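Local atomic coordinates of sugar-binding transcriptional regulator, LacI family (Enterococcus faecalis, PDB entry 3CS3), a protein that probably acts as a sugar-responsive transcription regulator of the LacI type, binding DNA at its target promoters and sensing a small ligand through its periplasmic-binding-protein-like region. Residues I83-R88 against I95-L100; V121-G126 against V139-L144. All blocks are in the same frame, centred on the assembly; numbering follows the deposited sequence.

Interaction 1. Residues I83-R88 against I95-L100; sequences IVVLDR and IRQVLL. With SO4 (sulfate ion), chain E; SO4 (sulfate ion), chain B.
Ile95 lies beside Ile83 in parallel register. Ile95 CG2, anti to the backbone N, comes to 3.5 Å from Ile83 O and rests against Val85 CG2, on the same face of the sheet. Arg96 makes two of the three backbone bonds: its N donates to Ile83 O (3.0 Å), and its O takes the N-H of Val85 at 2.8 Å. Its side chain, bent at chi2 (-63°), leads off the strand to two sulfates, probably from the crystallisation liquor. Arg96 NH2 reaches O2 of the chain E sulfate (2.9 Å) and O4 of the chain B sulfate, NH1 meets O3 of the latter, and NH1 also donates to Ile95 O from above the carbonyl plane. Gln97 lays CG against Val85 CG2, while its OE1 is bound by Thr90 N. The two strands, 82-85 and 95-100, are neighbours in the mixed sheet of one lobe of the periplasmic-binding-protein-like fold, joined by a short loop without a helix. Val98 N closes the pattern on Val85 O (2.9 Å). On the face shared with Val84, Val98 CG2 touches Val84 CG1 at 3.8 Å, and Leu86 lies alongside Val98, its CD2 against Val98 CB. Leu99 sends CD2 to within 3.4 Å of Arg88 O, next to the Asp87-Arg88 salt bridge, in which NE and NH1 hold one carboxylate oxygen each. At Leu100, N donates to a water that in turn donates to Leu86 O.

Interaction 2. Residues V121-G126 against V139-L144; sequences VLLLSG and VSTREL
A beta-alpha-beta unit formed by strand 121-125, helix 131-146 and strand 151-155 supplies this contact, in which the helix packs on its preceding strand. The segments run nearly antiparallel, at 170°, with axes 10.7 Å apart, and meet through side chains from alternate strand positions, Val121 and Leu123. Leu144 engages Val121 at about a right angle: its CD2 lies 3.8 Å from Val121 CG2, while its CD1 sits against Val121 CB at 3.9 Å, so that both methyls of the leucine lie against the same side of the valine. Leu123 reaches toward the same leucine tip to tip, CD2 to Leu144 CD1 at 4.2 Å. One turn earlier on the helix, Ser140 offers its CB to Leu123 CD2 (4.0 Å), and the other methyl of Leu123, CD1, touches Thr141 CG2 at 3.9 Å, the two side chains being roughly perpendicular. With CG2 anti to its carbonyl carbon, Thr141 gives its methyl to the strand, while OG1, at chi1 58°, bonds back to Leu137 O and Ser140 OG likewise to Arg136 O, leaving an apolar interface. Tyr151 of the next strand touches Leu123, Thr141 and Leu144, and Phe182 of strand 179-183 reaches Leu123 and Ser140. Helix 102-115 adjoins both segments, with Phe113 against Val121 and Thr107 against Val139, while strand 121-125 itself is hydrogen-bonded between strands 151-155 and 179-183.

Interaction 1 comes first along the chain and closes before interaction 2 opens; helix 102-115 runs between them. Their centres are 23 Å apart and their nearest atoms about 10 Å, without touching. They belong to different sheets: residues 83-88 and 95-100 pair within the mixed sheet that also contains strands 10-15 and 60-64, whereas residues 121-126 lie in the four-stranded parallel sheet, against which residues 139-144 pack. One contact thus joins strand to strand, the other helix to strand. This is consistent with the two-lobed architecture of periplasmic-binding-protein-like regulators, in which each lobe has its own sheet core and a sugar effector would probably bind between the lobes.

Interaction 1. Residues I83-R88 against I95-L100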
ATOM      1  N   ILE A  83     -23.546   5.101  -5.348  1.00 39.60           N
ATOM      2  CA  ILE A  83     -22.341   4.283  -5.522  1.00 35.24           C
ATOM      3  C   ILE A  83     -21.604   4.571  -6.837  1.00 36.21           C
ATOM      4  O   ILE A  83     -22.218   4.675  -7.889  1.00 37.47           O
ATOM      5  CB  ILE A  83     -22.658   2.758  -5.403  1.00 37.53           C
ATOM      6  CG1 ILE A  83     -23.247   2.430  -4.027  1.00 36.50           C
ATOM      7  CG2 ILE A  83     -21.399   1.922  -5.591  1.00 28.80           C
ATOM      8  CD1 ILE A  83     -24.152   1.248  -4.020  1.00 41.62           C
ATOM      9  N   VAL A  84     -20.285   4.717  -6.761  1.00 32.52           N
ATOM     10  CA  VAL A  84     -19.442   4.722  -7.957  1.00 30.18           C
ATOM     11  C   VAL A  84     -18.592   3.445  -7.999  1.00 31.23           C
ATOM     12  O   VAL A  84     -17.864   3.138  -7.057  1.00 30.57           O
ATOM     13  CB  VAL A  84     -18.573   6.001  -8.054  1.00 27.40           C
ATOM     14  CG1 VAL A  84     -17.639   5.931  -9.242  1.00 34.19           C
ATOM     15  CG2 VAL A  84     -19.467   7.224  -8.196  1.00 30.38           C
ATOM     16  N   VAL A  85     -18.731   2.682  -9.077  1.00 32.11           N
ATOM     17  CA  VAL A  85     -17.928   1.483  -9.274  1.00 34.24           C
ATOM     18  C   VAL A  85     -16.738   1.767 -10.182  1.00 35.12           C
ATOM     19  O   VAL A  85     -16.845   2.501 -11.170  1.00 34.48           O
ATOM     20  CB  VAL A  85     -18.759   0.272  -9.796  1.00 33.03           C
ATOM     21  CG1 VAL A  85     -19.640  -0.285  -8.688  1.00 29.28           C
ATOM     22  CG2 VAL A  85     -19.593   0.648 -11.003  1.00 34.81           C
ATOM     23  N   LEU A  86     -15.599   1.196  -9.813  1.00 30.64           N
ATOM     24  CA  LEU A  86     -14.350   1.393 -10.529  1.00 28.27           C
ATOM     25  C   LEU A  86     -13.883   0.078 -11.145  1.00 33.51           C
ATOM     26  O   LEU A  86     -12.806   0.004 -11.736  1.00 33.36           O
ATOM     27  CB  LEU A  86     -13.274   1.909  -9.568  1.00 29.91           C
ATOM     28  CG  LEU A  86     -13.493   3.139  -8.682  1.00 27.76           C
ATOM     29  CD1 LEU A  86     -12.153   3.558  -8.105  1.00 22.59           C
ATOM     30  CD2 LEU A  86     -14.123   4.309  -9.428  1.00 23.73           C
ATOM     31  N   ASP A  87     -14.715  -0.953 -11.023  1.00 34.86           N
ATOM     32  CA  ASP A  87     -14.280  -2.321 -11.268  1.00 40.33           C
ATOM     33  C   ASP A  87     -15.226  -3.158 -12.126  1.00 42.26           C
ATOM     34  O   ASP A  87     -14.921  -4.316 -12.420  1.00 46.48           O
ATOM     35  CB  ASP A  87     -14.032  -3.030  -9.924  1.00 36.40           C
ATOM     36  CG  ASP A  87     -15.280  -3.093  -9.037  1.00 41.15           C
ATOM     37  OD1 ASP A  87     -16.334  -2.514  -9.380  1.00 38.17           O
ATOM     38  OD2 ASP A  87     -15.205  -3.732  -7.972  1.00 42.33           O
ATOM     39  N   ARG A  88     -16.369  -2.579 -12.502  1.00 39.61           N
ATOM     40  CA  ARG A  88     -17.425  -3.294 -13.224  1.00 34.38           C
ATOM     41  C   ARG A  88     -18.396  -2.335 -13.907  1.00 37.83           C
ATOM     42  O   ARG A  88     -18.389  -1.135 -13.622  1.00 41.57           O
ATOM     43  CB  ARG A  88     -18.199  -4.211 -12.276  1.00 33.80           C
ATOM     44  CG  ARG A  88     -19.125  -3.494 -11.307  1.00 26.44           C
ATOM     45  CD  ARG A  88     -19.473  -4.384 -10.140  1.00 26.93           C
ATOM     46  NE  ARG A  88     -18.379  -4.438  -9.180  1.00 35.24           N
ATOM     47  CZ  ARG A  88     -18.334  -5.254  -8.133  1.00 36.19           C
ATOM     48  NH1 ARG A  88     -17.300  -5.208  -7.309  1.00 32.62           N
ATOM     49  NH2 ARG A  88     -19.323  -6.101  -7.897  1.00 32.92           N
ATOM     50  N   ILE A  95     -26.057   4.202  -9.397  1.00 46.31           N
ATOM     51  CA  ILE A  95     -24.696   3.724  -9.607  1.00 43.64           C
ATOM     52  C   ILE A  95     -24.090   4.318 -10.879  1.00 42.96           C
ATOM     53  O   ILE A  95     -24.755   4.397 -11.907  1.00 45.83           O
ATOM     54  CB  ILE A  95     -24.599   2.168  -9.602  1.00 47.90           C
ATOM     55  CG1 ILE A  95     -25.389   1.575  -8.421  1.00 42.15           C
ATOM     56  CG2 ILE A  95     -23.136   1.724  -9.517  1.00 44.56           C
ATOM     57  CD1 ILE A  95     -25.516   0.063  -8.428  1.00 40.39           C
ATOM     58  N   ARG A  96     -22.840   4.769 -10.789  1.00 39.74           N
ATOM     59  CA  ARG A  96     -22.081   5.223 -11.953  1.00 35.60           C
ATOM     60  C   ARG A  96     -20.749   4.496 -12.050  1.00 35.35           C
ATOM     61  O   ARG A  96     -20.325   3.865 -11.089  1.00 38.77           O
ATOM     62  CB  ARG A  96     -21.854   6.732 -11.900  1.00 29.22           C
ATOM     63  CG  ARG A  96     -23.131   7.541 -12.004  1.00 35.21           C
ATOM     64  CD  ARG A  96     -23.860   7.332 -13.342  1.00 34.23           C
ATOM     65  NE  ARG A  96     -24.949   8.298 -13.440  1.00 42.51           N
ATOM     66  CZ  ARG A  96     -26.197   8.062 -13.045  1.00 44.47           C
ATOM     67  NH1 ARG A  96     -26.533   6.875 -12.555  1.00 38.29           N
ATOM     68  NH2 ARG A  96     -27.112   9.014 -13.144  1.00 38.51           N
ATOM     69  N   GLN A  97     -20.093   4.598 -13.207  1.00 37.04           N
ATOM     70  CA  GLN A  97     -18.834   3.894 -13.466  1.00 34.29           C
ATOM     71  C   GLN A  97     -17.708   4.857 -13.774  1.00 32.12           C
ATOM     72  O   GLN A  97     -17.877   5.766 -14.580  1.00 43.48           O
ATOM     73  CB  GLN A  97     -18.964   2.958 -14.667  1.00 33.12           C
ATOM     74  CG  GLN A  97     -20.153   2.028 -14.664  1.00 41.71           C
ATOM     75  CD  GLN A  97     -20.510   1.541 -16.064  1.00 48.50           C
ATOM     76  OE1 GLN A  97     -21.555   0.927 -16.264  1.00 50.11           O
ATOM     77  NE2 GLN A  97     -19.640   1.814 -17.038  1.00 48.32           N
ATOM     78  N   VAL A  98     -16.558   4.665 -13.135  1.00 30.59           N
ATOM     79  CA  VAL A  98     -15.317   5.301 -13.588  1.00 31.09           C
ATOM     80  C   VAL A  98     -14.286   4.196 -13.802  1.00 32.65           C
ATOM     81  O   VAL A  98     -13.625   3.753 -12.866  1.00 37.41           O
ATOM     82  CB  VAL A  98     -14.775   6.397 -12.623  1.00 31.38           C
ATOM     83  CG1 VAL A  98     -13.596   7.125 -13.265  1.00 25.53           C
ATOM     84  CG2 VAL A  98     -15.855   7.403 -12.271  1.00 23.85           C
ATOM     85  N   LEU A  99     -14.169   3.751 -15.048  1.00 37.15           N
ATOM     86  CA  LEU A  99     -13.416   2.541 -15.369  1.00 36.24           C
ATOM     87  C   LEU A  99     -12.138   2.831 -16.137  1.00 37.56           C
ATOM     88  O   LEU A  99     -12.042   3.839 -16.829  1.00 37.09           O
ATOM     89  CB  LEU A  99     -14.290   1.586 -16.183  1.00 36.09           C
ATOM     90  CG  LEU A  99     -15.667   1.208 -15.633  1.00 34.70           C
ATOM     91  CD1 LEU A  99     -16.359   0.260 -16.587  1.00 29.67           C
ATOM     92  CD2 LEU A  99     -15.566   0.586 -14.249  1.00 31.08           C
ATOM     93  N   LEU A 100     -11.152   1.946 -16.008  1.00 37.83           N
ATOM     94  CA  LEU A 100      -9.972   2.018 -16.862  1.00 39.00           C
ATOM     95  C   LEU A 100     -10.350   1.602 -18.273  1.00 39.29           C
ATOM     96  O   LEU A 100     -11.205   0.736 -18.467  1.00 41.45           O
ATOM     97  CB  LEU A 100      -8.853   1.105 -16.359  1.00 32.31           C
ATOM     98  CG  LEU A 100      -8.268   1.340 -14.969  1.00 35.02           C
ATOM     99  CD1 LEU A 100      -7.201   0.300 -14.689  1.00 36.64           C
ATOM    100  CD2 LEU A 100      -7.706   2.741 -14.840  1.00 43.04           C
TER
HETATM  101  S   SO4 E 405     -26.335  11.243 -15.726  1.00129.25           S
HETATM  102  O1  SO4 E 405     -25.462  10.161 -16.171  1.00130.78           O
HETATM  103  O2  SO4 E 405     -26.135  11.484 -14.299  1.00125.12           O
HETATM  104  O3  SO4 E 405     -26.029  12.459 -16.471  1.00128.56           O
HETATM  105  O4  SO4 E 405     -27.723  10.857 -15.965  1.00129.34           O
HETATM  106  S   SO4 B 402     -29.891   7.948 -11.291  1.00101.99           S
HETATM  107  O1  SO4 B 402     -31.329   7.723 -11.203  1.00109.41           O
HETATM  108  O2  SO4 B 402     -29.322   7.935  -9.947  1.00104.53           O
HETATM  109  O3  SO4 B 402     -29.291   6.894 -12.102  1.00 98.30           O
HETATM  110  O4  SO4 B 402     -29.634   9.246 -11.908  1.00 99.53           O
HETATM  111  O   HOH W   1     -11.677  -0.594 -14.319  1.00 25.90           O

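Interaction 2. Residues V121-G126 against V139-L144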
ATOM      1  N   VAL A 121       2.610 -15.910 -26.677  1.00 38.41           N
ATOM      2  CA  VAL A 121       2.433 -14.940 -25.608  1.00 34.80           C
ATOM      3  C   VAL A 121       1.740 -15.619 -24.437  1.00 40.52           C
ATOM      4  O   VAL A 121       0.702 -16.243 -24.605  1.00 39.58           O
ATOM      5  CB  VAL A 121       1.643 -13.695 -26.082  1.00 34.78           C
ATOM      6  CG1 VAL A 121       1.336 -12.754 -24.914  1.00 34.76           C
ATOM      7  CG2 VAL A 121       2.432 -12.944 -27.140  1.00 27.82           C
ATOM      8  N   LEU A 122       2.336 -15.515 -23.254  1.00 42.89           N
ATOM      9  CA  LEU A 122       1.723 -16.049 -22.045  1.00 42.74           C
ATOM     10  C   LEU A 122       0.940 -14.935 -21.346  1.00 41.59           C
ATOM     11  O   LEU A 122       1.483 -13.873 -21.046  1.00 42.86           O
ATOM     12  CB  LEU A 122       2.774 -16.713 -21.137  1.00 43.47           C
ATOM     13  CG  LEU A 122       3.362 -18.027 -21.689  1.00 53.83           C
ATOM     14  CD1 LEU A 122       4.609 -17.812 -22.545  1.00 63.38           C
ATOM     15  CD2 LEU A 122       3.689 -18.996 -20.587  1.00 56.48           C
ATOM     16  N   LEU A 123      -0.350 -15.172 -21.136  1.00 37.69           N
ATOM     17  CA  LEU A 123      -1.245 -14.157 -20.598  1.00 35.98           C
ATOM     18  C   LEU A 123      -1.524 -14.436 -19.133  1.00 34.52           C
ATOM     19  O   LEU A 123      -2.368 -15.264 -18.797  1.00 35.83           O
ATOM     20  CB  LEU A 123      -2.557 -14.085 -21.398  1.00 32.90           C
ATOM     21  CG  LEU A 123      -2.509 -13.780 -22.906  1.00 39.73           C
ATOM     22  CD1 LEU A 123      -3.860 -14.074 -23.556  1.00 34.66           C
ATOM     23  CD2 LEU A 123      -2.078 -12.338 -23.200  1.00 27.19           C
ATOM     24  N   LEU A 124      -0.788 -13.748 -18.263  1.00 37.40           N
ATOM     25  CA  LEU A 124      -0.968 -13.878 -16.822  1.00 34.24           C
ATOM     26  C   LEU A 124      -2.106 -12.949 -16.397  1.00 40.38           C
ATOM     27  O   LEU A 124      -1.935 -11.730 -16.289  1.00 39.23           O
ATOM     28  CB  LEU A 124       0.346 -13.563 -16.093  1.00 36.90           C
ATOM     29  CG  LEU A 124       0.470 -13.652 -14.566  1.00 39.99           C
ATOM     30  CD1 LEU A 124      -0.247 -14.867 -13.961  1.00 39.78           C
ATOM     31  CD2 LEU A 124       1.949 -13.632 -14.173  1.00 37.07           C
ATOM     32  N   SER A 125      -3.276 -13.540 -16.190  1.00 37.24           N
ATOM     33  CA  SER A 125      -4.480 -12.776 -15.935  1.00 41.23           C
ATOM     34  C   SER A 125      -4.751 -12.657 -14.447  1.00 42.95           C
ATOM     35  O   SER A 125      -4.126 -13.347 -13.643  1.00 38.01           O
ATOM     36  CB  SER A 125      -5.686 -13.410 -16.646  1.00 39.65           C
ATOM     37  OG  SER A 125      -6.061 -14.630 -16.040  1.00 59.79           O
ATOM     38  N   GLY A 126      -5.676 -11.768 -14.091  1.00 41.17           N
ATOM     39  CA  GLY A 126      -6.224 -11.726 -12.746  1.00 43.16           C
ATOM     40  C   GLY A 126      -7.415 -12.666 -12.651  1.00 51.72           C
ATOM     41  O   GLY A 126      -7.529 -13.606 -13.442  1.00 47.81           O
ATOM     42  N   VAL A 139      -9.637  -8.650 -25.486  1.00 45.97           N
ATOM     43  CA  VAL A 139      -8.928  -7.844 -26.467  1.00 45.91           C
ATOM     44  C   VAL A 139      -7.566  -8.457 -26.826  1.00 44.85           C
ATOM     45  O   VAL A 139      -7.159  -8.432 -27.994  1.00 43.53           O
ATOM     46  CB  VAL A 139      -8.850  -6.368 -25.988  1.00 45.03           C
ATOM     47  CG1 VAL A 139      -7.597  -5.661 -26.480  1.00 44.77           C
ATOM     48  CG2 VAL A 139     -10.090  -5.635 -26.441  1.00 48.85           C
ATOM     49  N   SER A 140      -6.890  -9.021 -25.820  1.00 40.69           N
ATOM     50  CA  SER A 140      -5.593  -9.676 -26.000  1.00 38.85           C
ATOM     51  C   SER A 140      -5.705 -10.887 -26.918  1.00 37.20           C
ATOM     52  O   SER A 140      -4.964 -10.984 -27.892  1.00 35.24           O
ATOM     53  CB  SER A 140      -5.006 -10.113 -24.657  1.00 38.03           C
ATOM     54  OG  SER A 140      -4.799  -9.006 -23.807  1.00 47.62           O
ATOM     55  N   THR A 141      -6.640 -11.787 -26.599  1.00 37.74           N
ATOM     56  CA  THR A 141      -6.875 -13.008 -27.375  1.00 38.42           C
ATOM     57  C   THR A 141      -7.336 -12.713 -28.808  1.00 42.96           C
ATOM     58  O   THR A 141      -6.874 -13.369 -29.740  1.00 47.60           O
ATOM     59  CB  THR A 141      -7.892 -13.942 -26.688  1.00 33.95           C
ATOM     60  OG1 THR A 141      -9.130 -13.250 -26.501  1.00 38.06           O
ATOM     61  CG2 THR A 141      -7.368 -14.408 -25.335  1.00 23.83           C
ATOM     62  N   ARG A 142      -8.218 -11.725 -28.972  1.00 41.33           N
ATOM     63  CA  ARG A 142      -8.679 -11.279 -30.294  1.00 42.38           C
ATOM     64  C   ARG A 142      -7.534 -10.807 -31.198  1.00 48.62           C
ATOM     65  O   ARG A 142      -7.453 -11.208 -32.364  1.00 50.67           O
ATOM     66  CB  ARG A 142      -9.737 -10.176 -30.159  1.00 39.31           C
ATOM     67  CG  ARG A 142     -10.161  -9.511 -31.471  1.00 46.61           C
ATOM     68  CD  ARG A 142     -11.093  -8.323 -31.242  1.00 51.67           C
ATOM     69  NE  ARG A 142     -10.390  -7.119 -30.790  1.00 65.33           N
ATOM     70  CZ  ARG A 142     -10.988  -5.986 -30.413  1.00 66.22           C
ATOM     71  NH1 ARG A 142     -10.257  -4.951 -30.023  1.00 57.34           N
ATOM     72  NH2 ARG A 142     -12.313  -5.880 -30.419  1.00 59.48           N
ATOM     73  N   GLU A 143      -6.647  -9.973 -30.657  1.00 49.46           N
ATOM     74  CA  GLU A 143      -5.527  -9.443 -31.437  1.00 49.66           C
ATOM     75  C   GLU A 143      -4.439 -10.480 -31.707  1.00 49.61           C
ATOM     76  O   GLU A 143      -3.796 -10.439 -32.754  1.00 51.49           O
ATOM     77  CB  GLU A 143      -4.924  -8.206 -30.774  1.00 51.32           C
ATOM     78  CG  GLU A 143      -5.842  -6.987 -30.728  1.00 61.36           C
ATOM     79  CD  GLU A 143      -6.130  -6.393 -32.099  1.00 69.53           C
ATOM     80  OE1 GLU A 143      -5.203  -6.313 -32.936  1.00 74.41           O
ATOM     81  OE2 GLU A 143      -7.289  -5.993 -32.332  1.00 66.77           O
ATOM     82  N   LEU A 144      -4.233 -11.400 -30.767  1.00 48.69           N
ATOM     83  CA  LEU A 144      -3.247 -12.465 -30.952  1.00 48.77           C
ATOM     84  C   LEU A 144      -3.699 -13.452 -32.027  1.00 46.58           C
ATOM     85  O   LEU A 144      -2.894 -13.885 -32.851  1.00 46.02           O
ATOM     86  CB  LEU A 144      -2.935 -13.180 -29.630  1.00 41.91           C
ATOM     87  CG  LEU A 144      -2.106 -12.378 -28.615  1.00 39.52           C
ATOM     88  CD1 LEU A 144      -2.012 -13.112 -27.297  1.00 33.24           C
ATOM     89  CD2 LEU A 144      -0.716 -11.997 -29.123  1.00 32.91           C
TER